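Farnesyl pyrophosphate synthase (Pseudomonas aeruginosa, PDB 4UMJ) probably condenses isopentenyl diphosphate with geranyl diphosphate to make farnesyl diphosphate. Local coordinates at residues A70-L75 with F122-D127; L185-V190 with R210-I215. All blocks are in the same frame, centred on the assembly; numbering follows the deposited sequence.

Interaction 1 (A70-L75 with F122-D127); sequences ACAVEL and FEVLAD
Cys71 meets the facing helix through its CB, which comes within 4.5 Å of Val124 CG2. The contact is wholly apolar and joins two nearly antiparallel helices, the axes of the two short segments approaching to 8.7 Å. Ala72 stands at the middle. Ala72 CA is 6.6 Å from Val124 CA, and its methyl packs on two residues at once: Ala72 CB is 4.0 Å from Val124 CG2 and 3.7 Å from Leu125 CG. Leu125 meets it with its branch point, CG nearest and both methyls slightly farther off; a residue as small as alanine leaves room for this broad approach. One turn later Leu75 reaches the same valine methyl with CD1, at 4.4 Å. Val124 serves all three partners because chi1 of -60° sets CG1 anti to the carbonyl carbon, which leaves CG2 between backbone N and carbonyl carbon, facing the opposite helix. Helix 135-149 closes one flank, with Leu145 touching both Ala72 and Leu125, while Leu18 of helix 2-19 touches Cys71 and Leu75. Phe122 stacks its ring on Phe122 of the second subunit, so helix 107-126 joins this packing to the dimer interface.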
ATOM      1  N   ALA B  70      14.055   0.812   7.376  1.00 18.03           N
ATOM      2  CA  ALA B  70      14.102   2.242   7.577  1.00 18.26           C
ATOM      3  C   ALA B  70      13.444   2.998   6.412  1.00 18.49           C
ATOM      4  O   ALA B  70      12.642   3.926   6.610  1.00 17.73           O
ATOM      5  CB  ALA B  70      15.527   2.697   7.772  1.00 18.97           C
ATOM      6  N   CYS B  71      13.785   2.608   5.190  1.00 18.83           N
ATOM      7  CA  CYS B  71      13.125   3.195   4.024  1.00 18.67           C
ATOM      8  C   CYS B  71      11.592   2.972   4.067  1.00 16.93           C
ATOM      9  O   CYS B  71      10.837   3.855   3.840  1.00 15.58           O
ATOM     10  CB  CYS B  71      13.680   2.575   2.767  1.00 19.21           C
ATOM     11  SG  CYS B  71      15.336   3.089   2.335  1.00 21.73           S
ATOM     12  N   ALA B  72      11.159   1.764   4.343  1.00 14.60           N
ATOM     13  CA  ALA B  72       9.753   1.424   4.275  1.00 15.58           C
ATOM     14  C   ALA B  72       8.915   2.234   5.278  1.00 16.63           C
ATOM     15  O   ALA B  72       7.830   2.766   4.896  1.00 13.98           O
ATOM     16  CB  ALA B  72       9.549  -0.072   4.512  1.00 14.68           C
ATOM     17  N   VAL B  73       9.421   2.363   6.507  1.00 15.76           N
ATOM     18  CA  VAL B  73       8.690   3.152   7.518  1.00 16.87           C
ATOM     19  C   VAL B  73       8.622   4.611   7.164  1.00 15.55           C
ATOM     20  O   VAL B  73       7.584   5.270   7.380  1.00 17.32           O
ATOM     21  CB  VAL B  73       9.116   2.908   8.985  1.00 16.95           C
ATOM     22  CG1 VAL B  73       8.836   1.448   9.356  1.00 19.99           C
ATOM     23  CG2 VAL B  73      10.556   3.250   9.234  1.00 16.31           C
ATOM     24  N   GLU B  74       9.695   5.114   6.609  1.00 14.35           N
ATOM     25  CA  GLU B  74       9.699   6.507   6.226  1.00 16.22           C
ATOM     26  C   GLU B  74       8.820   6.731   5.016  1.00 14.96           C
ATOM     27  O   GLU B  74       8.169   7.753   4.945  1.00 14.26           O
ATOM     28  CB  GLU B  74      11.096   7.019   5.982  1.00 16.60           C
ATOM     29  CG  GLU B  74      11.150   8.515   5.817  1.00 18.99           C
ATOM     30  CD  GLU B  74      10.850   9.269   7.106  1.00 20.72           C
ATOM     31  OE1 GLU B  74      10.789   8.661   8.191  1.00 24.25           O
ATOM     32  OE2 GLU B  74      10.643  10.495   7.017  1.00 21.08           O
ATOM     33  N   LEU B  75       8.772   5.775   4.090  1.00 14.90           N
ATOM     34  CA  LEU B  75       7.864   5.878   2.930  1.00 14.92           C
ATOM     35  C   LEU B  75       6.377   5.869   3.361  1.00 14.55           C
ATOM     36  O   LEU B  75       5.575   6.690   2.883  1.00 14.40           O
ATOM     37  CB  LEU B  75       8.147   4.753   1.891  1.00 14.94           C
ATOM     38  CG  LEU B  75       9.480   4.924   1.166  1.00 15.86           C
ATOM     39  CD1 LEU B  75       9.897   3.562   0.597  1.00 17.86           C
ATOM     40  CD2 LEU B  75       9.328   5.993   0.104  1.00 16.20           C
ATOM     41  N   PHE B 122       6.095  -1.328   0.455  1.00 14.38           N
ATOM     42  CA  PHE B 122       5.940  -2.757   0.365  1.00 16.20           C
ATOM     43  C   PHE B 122       6.912  -3.403  -0.646  1.00 16.36           C
ATOM     44  O   PHE B 122       7.508  -4.455  -0.402  1.00 18.01           O
ATOM     45  CB  PHE B 122       4.473  -3.086   0.120  1.00 17.27           C
ATOM     46  CG  PHE B 122       3.605  -2.685   1.294  1.00 18.86           C
ATOM     47  CD1 PHE B 122       3.740  -3.328   2.497  1.00 19.82           C
ATOM     48  CD2 PHE B 122       2.681  -1.651   1.220  1.00 19.44           C
ATOM     49  CE1 PHE B 122       3.000  -2.975   3.606  1.00 18.50           C
ATOM     50  CE2 PHE B 122       1.926  -1.296   2.350  1.00 18.35           C
ATOM     51  CZ  PHE B 122       2.094  -1.967   3.536  1.00 18.99           C
ATOM     52  N   GLU B 123       7.089  -2.749  -1.774  1.00 16.75           N
ATOM     53  CA  GLU B 123       8.063  -3.159  -2.738  1.00 17.71           C
ATOM     54  C   GLU B 123       9.449  -3.343  -2.116  1.00 17.35           C
ATOM     55  O   GLU B 123      10.119  -4.369  -2.331  1.00 16.60           O
ATOM     56  CB  GLU B 123       8.136  -2.164  -3.898  1.00 17.72           C
ATOM     57  CG  GLU B 123       9.074  -2.643  -5.004  1.00 18.99           C
ATOM     58  CD  GLU B 123       9.158  -1.689  -6.152  1.00 21.32           C
ATOM     59  OE1 GLU B 123       8.164  -0.937  -6.421  1.00 21.10           O
ATOM     60  OE2 GLU B 123      10.256  -1.655  -6.760  1.00 26.27           O
ATOM     61  N   VAL B 124       9.905  -2.363  -1.341  1.00 17.67           N
ATOM     62  CA  VAL B 124      11.291  -2.442  -0.801  1.00 18.10           C
ATOM     63  C   VAL B 124      11.496  -3.545   0.181  1.00 17.06           C
ATOM     64  O   VAL B 124      12.577  -4.070   0.268  1.00 16.63           O
ATOM     65  CB  VAL B 124      11.878  -1.129  -0.259  1.00 18.86           C
ATOM     66  CG1 VAL B 124      11.918  -0.092  -1.340  1.00 19.55           C
ATOM     67  CG2 VAL B 124      11.152  -0.606   0.921  1.00 20.64           C
ATOM     68  N   LEU B 125      10.482  -3.816   0.988  1.00 18.03           N
ATOM     69  CA  LEU B 125      10.531  -4.907   1.928  1.00 18.75           C
ATOM     70  C   LEU B 125      10.435  -6.315   1.285  1.00 17.94           C
ATOM     71  O   LEU B 125      11.070  -7.268   1.759  1.00 18.83           O
ATOM     72  CB  LEU B 125       9.422  -4.781   2.948  1.00 17.77           C
ATOM     73  CG  LEU B 125       9.517  -3.736   4.007  1.00 18.10           C
ATOM     74  CD1 LEU B 125       8.407  -3.930   4.998  1.00 20.14           C
ATOM     75  CD2 LEU B 125      10.861  -3.806   4.739  1.00 18.34           C
ATOM     76  N   ALA B 126       9.697  -6.412   0.204  1.00 18.80           N
ATOM     77  CA  ALA B 126       9.530  -7.692  -0.490  1.00 18.31           C
ATOM     78  C   ALA B 126      10.752  -8.018  -1.340  1.00 21.04           C
ATOM     79  O   ALA B 126      10.910  -9.169  -1.754  1.00 21.93           O
ATOM     80  CB  ALA B 126       8.279  -7.652  -1.340  1.00 20.19           C
ATOM     81  N   ASP B 127      11.574  -7.009  -1.622  1.00 21.22           N
ATOM     82  CA  ASP B 127      12.711  -7.080  -2.579  1.00 22.53           C
ATOM     83  C   ASP B 127      13.881  -7.655  -1.822  1.00 23.47           C
ATOM     84  O   ASP B 127      14.410  -7.027  -0.928  1.00 24.89           O
ATOM     85  CB  ASP B 127      13.066  -5.680  -3.082  1.00 22.65           C
ATOM     86  CG  ASP B 127      14.221  -5.652  -4.105  1.00 25.32           C
ATOM     87  OD1 ASP B 127      15.139  -6.430  -3.993  1.00 24.84           O
ATOM     88  OD2 ASP B 127      14.223  -4.771  -4.990  1.00 24.36           O
TER

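Interaction 2 (L185-V190 with R210-I215); sequences LIEASV and RYAEAI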
ATOM      1  N   LEU B 185       2.747   2.855  13.907  1.00 15.72           N
ATOM      2  CA  LEU B 185       3.878   2.944  13.013  1.00 16.30           C
ATOM      3  C   LEU B 185       5.228   3.014  13.789  1.00 16.73           C
ATOM      4  O   LEU B 185       6.271   2.522  13.311  1.00 16.15           O
ATOM      5  CB  LEU B 185       3.691   4.058  12.000  1.00 15.68           C
ATOM      6  CG  LEU B 185       4.723   4.223  10.888  1.00 15.65           C
ATOM      7  CD1 LEU B 185       4.864   2.951  10.045  1.00 16.57           C
ATOM      8  CD2 LEU B 185       4.407   5.395   9.971  1.00 16.04           C
ATOM      9  N   ILE B 186       5.218   3.676  14.945  1.00 16.45           N
ATOM     10  CA  ILE B 186       6.419   3.786  15.773  1.00 16.74           C
ATOM     11  C   ILE B 186       6.821   2.370  16.245  1.00 18.42           C
ATOM     12  O   ILE B 186       7.988   2.002  16.181  1.00 18.03           O
ATOM     13  CB  ILE B 186       6.157   4.735  17.012  1.00 17.77           C
ATOM     14  CG1 ILE B 186       6.005   6.214  16.693  1.00 20.10           C
ATOM     15  CG2 ILE B 186       7.205   4.500  18.133  1.00 17.75           C
ATOM     16  CD1 ILE B 186       7.175   6.882  16.054  1.00 22.03           C
ATOM     17  N   GLU B 187       5.833   1.606  16.729  1.00 16.35           N
ATOM     18  CA  GLU B 187       5.992   0.204  17.101  1.00 17.65           C
ATOM     19  C   GLU B 187       6.472  -0.653  15.929  1.00 17.58           C
ATOM     20  O   GLU B 187       7.367  -1.443  16.096  1.00 16.42           O
ATOM     21  CB  GLU B 187       4.689  -0.358  17.650  1.00 18.84           C
ATOM     22  CG  GLU B 187       4.394   0.200  19.063  1.00 22.27           C
ATOM     23  CD  GLU B 187       2.925   0.445  19.385  1.00 26.81           C
ATOM     24  OE1 GLU B 187       2.118  -0.435  19.124  1.00 26.45           O
ATOM     25  OE2 GLU B 187       2.560   1.542  19.919  1.00 34.58           O
ATOM     26  N   ALA B 188       5.902  -0.463  14.743  1.00 15.47           N
ATOM     27  CA  ALA B 188       6.385  -1.190  13.580  1.00 15.45           C
ATOM     28  C   ALA B 188       7.855  -0.864  13.227  1.00 15.85           C
ATOM     29  O   ALA B 188       8.581  -1.709  12.687  1.00 16.66           O
ATOM     30  CB  ALA B 188       5.488  -0.916  12.386  1.00 15.72           C
ATOM     31  N   SER B 189       8.239   0.389  13.414  1.00 14.12           N
ATOM     32  CA  SER B 189       9.596   0.812  13.108  1.00 15.05           C
ATOM     33  C   SER B 189      10.586   0.048  13.997  1.00 15.51           C
ATOM     34  O   SER B 189      11.547  -0.446  13.492  1.00 15.76           O
ATOM     35  CB  SER B 189       9.782   2.317  13.328  1.00 15.94           C
ATOM     36  OG  SER B 189       8.906   3.045  12.486  1.00 14.78           O
ATOM     37  N   VAL B 190      10.243  -0.092  15.277  1.00 14.71           N
ATOM     38  CA  VAL B 190      11.074  -0.778  16.261  1.00 17.08           C
ATOM     39  C   VAL B 190      11.042  -2.249  15.932  1.00 16.85           C
ATOM     40  O   VAL B 190      12.085  -2.882  15.871  1.00 14.78           O
ATOM     41  CB  VAL B 190      10.551  -0.555  17.701  1.00 17.76           C
ATOM     42  CG1 VAL B 190      11.130  -1.592  18.632  1.00 18.53           C
ATOM     43  CG2 VAL B 190      10.873   0.857  18.159  1.00 18.41           C
ATOM     44  N   ARG B 210       7.170  -2.843  24.361  1.00 22.44           N
ATOM     45  CA  ARG B 210       6.863  -1.985  25.514  1.00 20.54           C
ATOM     46  C   ARG B 210       7.593  -0.653  25.488  1.00 16.85           C
ATOM     47  O   ARG B 210       6.997   0.375  25.717  1.00 18.57           O
ATOM     48  CB  ARG B 210       7.154  -2.695  26.841  1.00 23.05           C
ATOM     49  CG  ARG B 210       6.287  -3.932  27.044  1.00 26.83           C
ATOM     50  CD  ARG B 210       6.472  -4.467  28.462  1.00 30.58           C
ATOM     51  NE  ARG B 210       7.712  -5.222  28.665  1.00 33.41           N
ATOM     52  CZ  ARG B 210       7.862  -6.527  28.349  1.00 35.32           C
ATOM     53  NH1 ARG B 210       6.875  -7.202  27.758  1.00 40.00           N
ATOM     54  NH2 ARG B 210       9.000  -7.157  28.603  1.00 35.90           N
ATOM     55  N   TYR B 211       8.853  -0.665  25.130  1.00 16.29           N
ATOM     56  CA  TYR B 211       9.609   0.526  24.847  1.00 15.33           C
ATOM     57  C   TYR B 211       8.889   1.449  23.859  1.00 16.21           C
ATOM     58  O   TYR B 211       8.695   2.672  24.144  1.00 15.30           O
ATOM     59  CB  TYR B 211      11.008   0.160  24.331  1.00 15.07           C
ATOM     60  CG  TYR B 211      11.794   1.349  23.872  1.00 14.16           C
ATOM     61  CD1 TYR B 211      12.606   2.082  24.760  1.00 14.84           C
ATOM     62  CD2 TYR B 211      11.758   1.746  22.552  1.00 15.16           C
ATOM     63  CE1 TYR B 211      13.302   3.197  24.352  1.00 15.11           C
ATOM     64  CE2 TYR B 211      12.457   2.866  22.136  1.00 15.95           C
ATOM     65  CZ  TYR B 211      13.216   3.592  23.013  1.00 16.71           C
ATOM     66  OH  TYR B 211      13.850   4.694  22.543  1.00 20.43           O
ATOM     67  N   ALA B 212       8.527   0.875  22.695  1.00 17.33           N
ATOM     68  CA  ALA B 212       7.892   1.637  21.614  1.00 18.18           C
ATOM     69  C   ALA B 212       6.569   2.231  22.036  1.00 17.66           C
ATOM     70  O   ALA B 212       6.256   3.389  21.705  1.00 20.00           O
ATOM     71  CB  ALA B 212       7.699   0.756  20.365  1.00 19.34           C
ATOM     72  N   GLU B 213       5.796   1.470  22.785  1.00 20.43           N
ATOM     73  CA  GLU B 213       4.498   1.996  23.263  1.00 21.77           C
ATOM     74  C   GLU B 213       4.730   3.230  24.126  1.00 22.46           C
ATOM     75  O   GLU B 213       4.037   4.247  23.990  1.00 20.96           O
ATOM     76  CB  GLU B 213       3.724   0.939  24.052  1.00 23.94           C
ATOM     77  CG  GLU B 213       3.156  -0.203  23.210  1.00 27.21           C
ATOM     78  CD  GLU B 213       2.724  -1.438  23.992  1.00 30.08           C
ATOM     79  OE1 GLU B 213       3.100  -1.635  25.174  1.00 37.31           O
ATOM     80  OE2 GLU B 213       2.047  -2.272  23.392  1.00 36.83           O
ATOM     81  N   ALA B 214       5.674   3.142  25.055  1.00 19.94           N
ATOM     82  CA  ALA B 214       5.970   4.266  25.972  1.00 20.61           C
ATOM     83  C   ALA B 214       6.528   5.487  25.239  1.00 22.29           C
ATOM     84  O   ALA B 214       6.025   6.612  25.420  1.00 21.87           O
ATOM     85  CB  ALA B 214       6.927   3.797  27.064  1.00 21.23           C
ATOM     86  N   ILE B 215       7.513   5.300  24.360  1.00 22.44           N
ATOM     87  CA  ILE B 215       8.045   6.449  23.694  1.00 21.33           C
ATOM     88  C   ILE B 215       7.087   7.084  22.717  1.00 21.30           C
ATOM     89  O   ILE B 215       7.108   8.307  22.527  1.00 22.32           O
ATOM     90  CB  ILE B 215       9.390   6.225  22.996  1.00 22.57           C
ATOM     91  CG1 ILE B 215       9.296   5.188  21.951  1.00 22.07           C
ATOM     92  CG2 ILE B 215      10.506   5.978  23.994  1.00 23.24           C
ATOM     93  CD1 ILE B 215      10.191   5.560  20.822  1.00 27.00           C
TER
HETATM   94  O   HOH W   1       3.785   3.805  20.392  1.00 23.36           O
HETATM   95  O   HOH W   2       0.714  -1.309  21.018  1.00 40.12           O
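Glu187 and Ala212 bring the backbones closest, their CA atoms 5.1 Å apart, where two helical segments running at 145° to each other approach to 8.7 Å between axes. The small methyl of Ala212 makes this possible: it points at helix 171-196, and Ala212 CB lies 3.6 Å from Glu187 CG and 3.9 Å from Val190 CG2. Ile186 flanks it one turn before Val190. Its CG2, lying anti to the backbone N, reaches Ile215 CD1 at 4.2 Å and also lies near the carbonyl oxygen of Ala212. Beta-branched Ile186 and Val190 suit these places by presenting methyls close to the backbone.

Glu187 has a double role. Its CG takes part in the apolar packing, then the chain bends at chi2 (145°) and carries the carboxylate across Glu213, whose CG lies 3.8 Å from Glu187 OE2. The two carboxylate planes stand at 90° to each other, and two waters bridge the helices here. One contacts Glu187 OE2 and the carbonyl oxygen of Ala212; the other donates to Glu187 OE1 at 2.5 Å and to Glu213 OE2.

The like charges remain apart, with Glu187 OE1 4.6 Å from Glu213 OE2, and the donating water between these atoms probably eases their repulsion. Arg179, salt-bridged to Glu187 OE2 and in a long, weak ion pair with Glu213 OE2, would offset the negative charge further. The contact thus has two chemical sides: methyl packing that continues through Ile186 and Ile215 to Leu51 of helix 47-58, and a hydrated acidic margin bridged by water, with Arg179 near, rather than by direct bonds between the two segments.

Overall arrangement
Interactions 1 and 2 both join roughly antiparallel helices of the all-alpha polyprenyl synthetase fold, and their centres are about 17 Å apart. They follow one another along the chain, yet meet in space where helix 67-85 lies against helix 171-196: Val73 CB packs 3.5 Å from Ser189 OG, and Val73 O lies 4.1 Å from Leu185 CD2. Each of these two helices therefore uses one side for its own contact and another for its neighbour. Neither contact touches the bound bisphosphonate ibandronate; the side chain of Ile186 is about 9 Å from an ibandronate, and that of Leu75 about 13 Å. Both are packing within the helical framework, and interaction 1 also borders the second subunit.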